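Local coordinates for protein guanine deaminase (Escherichia coli, PDB 6OHB) that catalyses the zinc-dependent hydrolytic deamination of guanine to xanthine and ammonia, at residues E96-W101 with L238-D243; F274-H279 with T300-L305. All blocks are in the same frame, centred on the assembly; numbering follows the deposited sequence.

Contact 1: residues E96-W101 with L238-D243; sequences EQLLEW and LCENKD
L98 reaches over to E240 and N241 and makes all the close contacts of this pair of segments. The loop after strand 233-238, which carries E240 soon after the zinc ligand H237, here meets the start of helix 98-111 in the amidohydrolase TIM barrel. E96 is salt-bridged to K104 of that helix. Q97 follows at the N-cap position, so L98 sits in the first turn. The L98 side chain leaves with CG anti to the backbone N (chi1 179°), and both methyls reach the other segment. L98 CD1 lies against the E240 carboxylate, 3.3 Å from E240 OE1 and 3.4 Å from E240 OE2. L98 CD2 is also 3.3 Å from E240 OE1, and 3.7 Å from N241 CB. Only van der Waals contact is made here.

N241 is itself an N-cap. N241 OD1 takes a weak bond from D243 N at 3.1 Å, with an N-H...O angle of 124°. E244 OE1 accepts from the backbone N of both E240 and N241, which ties the turn to helix 242-251. With an alanine at L98, the carboxylate of E240 would probably lose the two methyls packed on it, and a gap would open beside N241 CB.

E240 probably helps bind the substrate, and its side chain is about 6 Å from the bound zinc. L98 can bound the E240 carboxylate by shape but offers it no polar group. Any hydrogen bond to E240 OE1 or OE2 must therefore come from other partners, and these methyls probably limit where such partners can approach.

Contact 2: residues F274-H279 with T300-L305; sequences FAHCVH and TSNLYL
H276 meets N302 and S301 with its imidazole, in the loop after strand 272-274, at the C-terminal end of the TIM barrel, beside the zinc. From CB, the side chain places CG anti to the carbonyl carbon (chi1 -59°), which brings the ring to helix 299-304. H276 CG is 4.1 Å from N302 OD1, no more than loose contact. The next atom, H276 ND1, donates to N302 OD1 at 3.2 Å, with an N-H...O angle of 141°. The donor lies in the carbonyl plane of the amide, but OD1 is tilted from the imidazole plane, and the two planes stand 49° apart. H276 CE1 comes next, with S301 OG at 3.4 Å near the ring plane, at its edge. H276 NE2 makes a weak hydrogen bond to the zinc ligand D327.

N302 ND2 donates to a water at 2.6 Å, and that water donates to H276 O at 2.9 Å. V278 CG2 packs on the same amide, 3.6 Å from N302 ND2.

Both ends of the amide are thus tied to H276, one directly and one through water, which would probably keep it from turning. N302 in turn probably helps fix the imidazole beside D327.

Contact 1 closes first: a long loop of 136 residues runs from the start of helix 98-111 to the turn after strand 233-238. The chain then enters contact 2, which spans 20 residues holding helix 282-290 and strand 294-297. The two are in series and do not nest or cross. Both lie near the zinc site of the TIM barrel. Backbone bonds join them, with C277 N to L238 O and V278 N to C239 O, each probable and 2.8 Å long. E240 packs on H276, and Q97 packs on L305. Within segment 300-305, Y304 is hydrogen-bonded to N341 of the second subunit.

Contact 1: residues E96-W101 with L238-D243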
ATOM      1  N   GLU A  96     -12.313  -3.318 -13.294  1.00 63.77           N
ATOM      2  CA  GLU A  96     -12.638  -4.562 -13.970  1.00 65.63           C
ATOM      3  C   GLU A  96     -12.117  -5.759 -13.174  1.00 69.29           C
ATOM      4  O   GLU A  96     -11.179  -5.651 -12.380  1.00 69.67           O
ATOM      5  CB  GLU A  96     -12.076  -4.563 -15.391  1.00 71.82           C
ATOM      6  CG  GLU A  96     -12.912  -3.739 -16.366  1.00 81.62           C
ATOM      7  CD  GLU A  96     -13.990  -4.570 -17.028  1.00 79.59           C
ATOM      8  OE1 GLU A  96     -14.851  -4.008 -17.736  1.00 78.00           O
ATOM      9  OE2 GLU A  96     -13.990  -5.793 -16.810  1.00 74.15           O
ATOM     10  N   GLN A  97     -12.748  -6.912 -13.391  1.00 67.04           N
ATOM     11  CA  GLN A  97     -12.538  -8.098 -12.568  1.00 67.47           C
ATOM     12  C   GLN A  97     -11.864  -9.211 -13.373  1.00 61.84           C
ATOM     13  O   GLN A  97     -11.529  -9.046 -14.548  1.00 65.93           O
ATOM     14  CB  GLN A  97     -13.860  -8.556 -11.953  1.00 63.86           C
ATOM     15  CG  GLN A  97     -14.260  -7.707 -10.760  1.00 62.70           C
ATOM     16  CD  GLN A  97     -15.541  -8.174 -10.116  1.00 64.36           C
ATOM     17  OE1 GLN A  97     -16.459  -8.635 -10.795  1.00 72.27           O
ATOM     18  NE2 GLN A  97     -15.615  -8.058  -8.795  1.00 69.89           N
ATOM     19  N   LEU A  98     -11.709 -10.371 -12.723  1.00 62.32           N
ATOM     20  CA  LEU A  98     -10.692 -11.348 -13.120  1.00 59.64           C
ATOM     21  C   LEU A  98     -10.825 -11.783 -14.577  1.00 58.76           C
ATOM     22  O   LEU A  98      -9.848 -11.744 -15.329  1.00 57.00           O
ATOM     23  CB  LEU A  98     -10.748 -12.568 -12.202  1.00 65.67           C
ATOM     24  CG  LEU A  98      -9.729 -13.650 -12.570  1.00 52.92           C
ATOM     25  CD1 LEU A  98      -8.316 -13.146 -12.308  1.00 48.90           C
ATOM     26  CD2 LEU A  98     -10.001 -14.944 -11.823  1.00 54.07           C
ATOM     27  N   LEU A  99     -12.013 -12.228 -14.995  1.00 58.19           N
ATOM     28  CA  LEU A  99     -12.116 -12.819 -16.329  1.00 58.29           C
ATOM     29  C   LEU A  99     -12.014 -11.753 -17.416  1.00 63.47           C
ATOM     30  O   LEU A  99     -11.312 -11.938 -18.425  1.00 64.94           O
ATOM     31  CB  LEU A  99     -13.425 -13.597 -16.460  1.00 56.02           C
ATOM     32  N   GLU A 100     -12.680 -10.615 -17.214  1.00 62.17           N
ATOM     33  CA  GLU A 100     -12.526  -9.503 -18.142  1.00 62.67           C
ATOM     34  C   GLU A 100     -11.130  -8.897 -18.066  1.00 59.39           C
ATOM     35  O   GLU A 100     -10.603  -8.439 -19.085  1.00 63.53           O
ATOM     36  CB  GLU A 100     -13.599  -8.456 -17.879  1.00 68.26           C
ATOM     37  N   TRP A 101     -10.519  -8.879 -16.876  1.00 58.25           N
ATOM     38  CA  TRP A 101      -9.126  -8.452 -16.766  1.00 60.28           C
ATOM     39  C   TRP A 101      -8.227  -9.349 -17.603  1.00 60.08           C
ATOM     40  O   TRP A 101      -7.293  -8.873 -18.263  1.00 62.16           O
ATOM     41  CB  TRP A 101      -8.680  -8.470 -15.301  1.00 59.15           C
ATOM     42  CG  TRP A 101      -7.218  -8.192 -15.076  1.00 64.18           C
ATOM     43  CD1 TRP A 101      -6.181  -9.077 -15.193  1.00 58.69           C
ATOM     44  CD2 TRP A 101      -6.635  -6.945 -14.673  1.00 60.63           C
ATOM     45  NE1 TRP A 101      -4.991  -8.454 -14.900  1.00 61.51           N
ATOM     46  CE2 TRP A 101      -5.243  -7.145 -14.576  1.00 63.43           C
ATOM     47  CE3 TRP A 101      -7.157  -5.679 -14.387  1.00 62.16           C
ATOM     48  CZ2 TRP A 101      -4.364  -6.125 -14.205  1.00 59.69           C
ATOM     49  CZ3 TRP A 101      -6.283  -4.666 -14.020  1.00 63.75           C
ATOM     50  CH2 TRP A 101      -4.903  -4.895 -13.932  1.00 59.02           C
ATOM     51  N   LEU A 238      -6.333 -21.351  -8.626  1.00 39.68           N
ATOM     52  CA  LEU A 238      -7.446 -22.130  -8.082  1.00 40.39           C
ATOM     53  C   LEU A 238      -8.388 -21.260  -7.259  1.00 50.26           C
ATOM     54  O   LEU A 238      -7.948 -20.618  -6.301  1.00 43.13           O
ATOM     55  CB  LEU A 238      -6.929 -23.292  -7.216  1.00 50.57           C
ATOM     56  CG  LEU A 238      -7.958 -24.174  -6.493  1.00 49.09           C
ATOM     57  CD1 LEU A 238      -8.722 -25.024  -7.494  1.00 47.67           C
ATOM     58  CD2 LEU A 238      -7.266 -25.056  -5.459  1.00 50.49           C
ATOM     59  N   CYS A 239      -9.676 -21.285  -7.611  1.00 46.14           N
ATOM     60  CA  CYS A 239     -10.755 -20.587  -6.903  1.00 51.66           C
ATOM     61  C   CYS A 239     -10.363 -19.169  -6.482  1.00 49.71           C
ATOM     62  O   CYS A 239     -10.449 -18.784  -5.315  1.00 48.37           O
ATOM     63  CB  CYS A 239     -11.237 -21.396  -5.697  1.00 47.58           C
ATOM     64  SG  CYS A 239     -11.522 -23.150  -6.006  1.00 62.51           S
ATOM     65  N   GLU A 240      -9.986 -18.376  -7.478  1.00 49.39           N
ATOM     66  CA  GLU A 240      -9.711 -16.967  -7.231  1.00 54.51           C
ATOM     67  C   GLU A 240     -11.003 -16.156  -7.192  1.00 55.01           C
ATOM     68  O   GLU A 240     -11.163 -15.268  -6.345  1.00 54.93           O
ATOM     69  CB  GLU A 240      -8.764 -16.424  -8.312  1.00 46.78           C
ATOM     70  CG  GLU A 240      -8.391 -14.950  -8.182  1.00 54.68           C
ATOM     71  CD  GLU A 240      -7.407 -14.500  -9.259  1.00 49.41           C
ATOM     72  OE1 GLU A 240      -7.116 -15.306 -10.169  1.00 49.34           O
ATOM     73  OE2 GLU A 240      -6.930 -13.344  -9.207  1.00 52.12           O
ATOM     74  N   ASN A 241     -11.937 -16.465  -8.091  1.00 59.22           N
ATOM     75  CA  ASN A 241     -13.132 -15.664  -8.320  1.00 61.59           C
ATOM     76  C   ASN A 241     -14.341 -16.580  -8.479  1.00 60.83           C
ATOM     77  O   ASN A 241     -14.229 -17.690  -9.005  1.00 57.68           O
ATOM     78  CB  ASN A 241     -12.940 -14.776  -9.557  1.00 51.27           C
ATOM     79  CG  ASN A 241     -14.168 -13.977  -9.897  1.00 65.62           C
ATOM     80  OD1 ASN A 241     -14.790 -14.197 -10.934  1.00 67.59           O
ATOM     81  ND2 ASN A 241     -14.523 -13.030  -9.032  1.00 59.72           N
ATOM     82  N   LYS A 242     -15.503 -16.104  -8.016  1.00 60.07           N
ATOM     83  CA  LYS A 242     -16.718 -16.921  -8.052  1.00 61.70           C
ATOM     84  C   LYS A 242     -17.172 -17.211  -9.482  1.00 61.77           C
ATOM     85  O   LYS A 242     -17.636 -18.320  -9.781  1.00 55.94           O
ATOM     86  CB  LYS A 242     -17.829 -16.227  -7.264  1.00 57.70           C
ATOM     87  CG  LYS A 242     -17.328 -15.475  -6.037  1.00 62.21           C
ATOM     88  CD  LYS A 242     -18.476 -14.947  -5.185  1.00 62.00           C
ATOM     89  CE  LYS A 242     -19.284 -16.086  -4.576  1.00 63.08           C
ATOM     90  NZ  LYS A 242     -18.441 -16.979  -3.728  1.00 64.61           N
ATOM     91  N   ASP A 243     -17.057 -16.225 -10.377  1.00 57.63           N
ATOM     92  CA  ASP A 243     -17.371 -16.473 -11.782  1.00 64.09           C
ATOM     93  C   ASP A 243     -16.430 -17.510 -12.379  1.00 61.40           C
ATOM     94  O   ASP A 243     -16.843 -18.329 -13.207  1.00 59.43           O
ATOM     95  CB  ASP A 243     -17.312 -15.174 -12.585  1.00 64.54           C
ATOM     96  CG  ASP A 243     -18.283 -14.129 -12.079  1.00 66.88           C
ATOM     97  OD1 ASP A 243     -19.292 -14.514 -11.454  1.00 68.69           O
ATOM     98  OD2 ASP A 243     -18.036 -12.926 -12.306  1.00 77.07           O
TER

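Contact 2: residues F274-H279 with T300-L305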
ATOM      1  N   PHE A 274      -1.168 -23.890  -5.537  1.00 44.30           N
ATOM      2  CA  PHE A 274      -2.406 -23.355  -6.082  1.00 52.33           C
ATOM      3  C   PHE A 274      -2.534 -21.905  -5.639  1.00 45.41           C
ATOM      4  O   PHE A 274      -2.605 -21.618  -4.437  1.00 48.51           O
ATOM      5  CB  PHE A 274      -3.602 -24.191  -5.622  1.00 45.24           C
ATOM      6  CG  PHE A 274      -3.519 -25.633  -6.046  1.00 46.09           C
ATOM      7  CD1 PHE A 274      -3.899 -26.014  -7.322  1.00 46.01           C
ATOM      8  CD2 PHE A 274      -3.040 -26.603  -5.176  1.00 51.87           C
ATOM      9  CE1 PHE A 274      -3.813 -27.334  -7.726  1.00 55.36           C
ATOM     10  CE2 PHE A 274      -2.949 -27.925  -5.571  1.00 48.63           C
ATOM     11  CZ  PHE A 274      -3.338 -28.293  -6.849  1.00 51.38           C
ATOM     12  N   ALA A 275      -2.556 -21.005  -6.610  1.00 41.25           N
ATOM     13  CA  ALA A 275      -2.631 -19.577  -6.348  1.00 47.53           C
ATOM     14  C   ALA A 275      -4.054 -19.159  -6.007  1.00 44.54           C
ATOM     15  O   ALA A 275      -5.023 -19.670  -6.584  1.00 41.36           O
ATOM     16  CB  ALA A 275      -2.135 -18.790  -7.560  1.00 43.85           C
ATOM     17  N   HIS A 276      -4.155 -18.255  -5.024  1.00 48.79           N
ATOM     18  CA  HIS A 276      -5.347 -17.513  -4.612  1.00 43.60           C
ATOM     19  C   HIS A 276      -6.170 -18.286  -3.590  1.00 43.40           C
ATOM     20  O   HIS A 276      -6.091 -17.984  -2.395  1.00 46.21           O
ATOM     21  CB  HIS A 276      -6.188 -17.106  -5.825  1.00 42.17           C
ATOM     22  CG  HIS A 276      -5.438 -16.260  -6.806  1.00 39.68           C
ATOM     23  ND1 HIS A 276      -4.970 -15.001  -6.496  1.00 40.77           N
ATOM     24  CD2 HIS A 276      -5.062 -16.497  -8.086  1.00 43.39           C
ATOM     25  CE1 HIS A 276      -4.342 -14.496  -7.543  1.00 42.46           C
ATOM     26  NE2 HIS A 276      -4.384 -15.383  -8.523  1.00 41.27           N
ATOM     27  N   CYS A 277      -6.950 -19.279  -4.029  1.00 45.92           N
ATOM     28  CA  CYS A 277      -7.712 -20.128  -3.108  1.00 41.67           C
ATOM     29  C   CYS A 277      -8.601 -19.295  -2.190  1.00 47.23           C
ATOM     30  O   CYS A 277      -8.652 -19.513  -0.976  1.00 46.46           O
ATOM     31  CB  CYS A 277      -6.781 -21.019  -2.284  1.00 46.27           C
ATOM     32  SG  CYS A 277      -5.851 -22.204  -3.269  1.00 47.75           S
ATOM     33  N   VAL A 278      -9.302 -18.324  -2.779  1.00 50.96           N
ATOM     34  CA  VAL A 278     -10.097 -17.385  -1.994  1.00 48.11           C
ATOM     35  C   VAL A 278     -11.453 -17.974  -1.611  1.00 45.18           C
ATOM     36  O   VAL A 278     -11.964 -17.701  -0.518  1.00 48.90           O
ATOM     37  CB  VAL A 278     -10.261 -16.071  -2.782  1.00 50.33           C
ATOM     38  CG1 VAL A 278     -11.082 -15.060  -1.999  1.00 51.42           C
ATOM     39  CG2 VAL A 278      -8.895 -15.504  -3.153  1.00 46.81           C
ATOM     40  N   HIS A 279     -12.042 -18.800  -2.472  1.00 45.15           N
ATOM     41  CA  HIS A 279     -13.377 -19.365  -2.262  1.00 50.55           C
ATOM     42  C   HIS A 279     -13.278 -20.883  -2.315  1.00 53.79           C
ATOM     43  O   HIS A 279     -13.563 -21.495  -3.346  1.00 58.53           O
ATOM     44  CB  HIS A 279     -14.365 -18.827  -3.304  1.00 54.36           C
ATOM     45  CG  HIS A 279     -14.368 -17.337  -3.416  1.00 53.56           C
ATOM     46  ND1 HIS A 279     -14.906 -16.521  -2.444  1.00 50.53           N
ATOM     47  CD2 HIS A 279     -13.889 -16.511  -4.378  1.00 51.22           C
ATOM     48  CE1 HIS A 279     -14.764 -15.258  -2.804  1.00 55.37           C
ATOM     49  NE2 HIS A 279     -14.150 -15.224  -3.974  1.00 54.00           N
ATOM     50  N   THR A 300      -2.682  -8.546  -2.645  1.00 43.44           N
ATOM     51  CA  THR A 300      -2.781  -7.317  -3.429  1.00 43.84           C
ATOM     52  C   THR A 300      -3.708  -7.485  -4.629  1.00 43.49           C
ATOM     53  O   THR A 300      -4.632  -6.686  -4.833  1.00 42.55           O
ATOM     54  CB  THR A 300      -1.387  -6.874  -3.880  1.00 42.73           C
ATOM     55  OG1 THR A 300      -0.566  -6.643  -2.733  1.00 45.83           O
ATOM     56  CG2 THR A 300      -1.467  -5.589  -4.695  1.00 49.00           C
ATOM     57  N   SER A 301      -3.473  -8.519  -5.441  1.00 47.05           N
ATOM     58  CA  SER A 301      -4.354  -8.766  -6.575  1.00 48.04           C
ATOM     59  C   SER A 301      -5.748  -9.187  -6.122  1.00 46.32           C
ATOM     60  O   SER A 301      -6.738  -8.843  -6.778  1.00 45.60           O
ATOM     61  CB  SER A 301      -3.741  -9.810  -7.511  1.00 40.37           C
ATOM     62  OG  SER A 301      -4.089 -11.121  -7.115  1.00 52.99           O
ATOM     63  N   ASN A 302      -5.858  -9.907  -4.999  1.00 40.26           N
ATOM     64  CA  ASN A 302      -7.184 -10.238  -4.479  1.00 43.16           C
ATOM     65  C   ASN A 302      -7.993  -8.974  -4.202  1.00 52.51           C
ATOM     66  O   ASN A 302      -9.209  -8.941  -4.427  1.00 48.02           O
ATOM     67  CB  ASN A 302      -7.082 -11.077  -3.204  1.00 40.17           C
ATOM     68  CG  ASN A 302      -6.543 -12.480  -3.449  1.00 46.01           C
ATOM     69  OD1 ASN A 302      -6.370 -12.917  -4.590  1.00 43.33           O
ATOM     70  ND2 ASN A 302      -6.276 -13.193  -2.366  1.00 37.22           N
ATOM     71  N   LEU A 303      -7.334  -7.922  -3.715  1.00 48.39           N
ATOM     72  CA  LEU A 303      -8.059  -6.694  -3.409  1.00 43.47           C
ATOM     73  C   LEU A 303      -8.328  -5.861  -4.662  1.00 48.94           C
ATOM     74  O   LEU A 303      -9.437  -5.338  -4.830  1.00 48.53           O
ATOM     75  CB  LEU A 303      -7.292  -5.877  -2.372  1.00 45.10           C
ATOM     76  CG  LEU A 303      -7.352  -6.388  -0.933  1.00 42.81           C
ATOM     77  CD1 LEU A 303      -6.520  -5.506  -0.015  1.00 43.39           C
ATOM     78  CD2 LEU A 303      -8.791  -6.457  -0.455  1.00 42.39           C
ATOM     79  N   TYR A 304      -7.340  -5.729  -5.556  1.00 42.92           N
ATOM     80  CA  TYR A 304      -7.539  -4.919  -6.759  1.00 47.08           C
ATOM     81  C   TYR A 304      -8.669  -5.460  -7.630  1.00 48.80           C
ATOM     82  O   TYR A 304      -9.414  -4.686  -8.241  1.00 49.81           O
ATOM     83  CB  TYR A 304      -6.250  -4.846  -7.583  1.00 47.97           C
ATOM     84  CG  TYR A 304      -5.271  -3.772  -7.159  1.00 52.00           C
ATOM     85  CD1 TYR A 304      -5.644  -2.432  -7.117  1.00 50.79           C
ATOM     86  CD2 TYR A 304      -3.963  -4.096  -6.823  1.00 53.08           C
ATOM     87  CE1 TYR A 304      -4.742  -1.448  -6.733  1.00 52.11           C
ATOM     88  CE2 TYR A 304      -3.055  -3.122  -6.443  1.00 49.35           C
ATOM     89  CZ  TYR A 304      -3.445  -1.805  -6.397  1.00 57.81           C
ATOM     90  OH  TYR A 304      -2.527  -0.851  -6.016  1.00 60.95           O
ATOM     91  N   LEU A 305      -8.789  -6.783  -7.726  1.00 50.07           N
ATOM     92  CA  LEU A 305      -9.782  -7.433  -8.575  1.00 54.39           C
ATOM     93  C   LEU A 305     -11.095  -7.727  -7.857  1.00 48.05           C
ATOM     94  O   LEU A 305     -11.974  -8.362  -8.449  1.00 49.31           O
ATOM     95  CB  LEU A 305      -9.210  -8.730  -9.158  1.00 47.56           C
ATOM     96  CG  LEU A 305      -8.261  -8.677 -10.365  1.00 55.27           C
ATOM     97  CD1 LEU A 305      -9.031  -8.400 -11.638  1.00 62.06           C
ATOM     98  CD2 LEU A 305      -7.128  -7.671 -10.212  1.00 57.58           C
TER
HETATM   99  O   HOH W   1      -4.966 -15.373  -2.146  1.00 42.88           O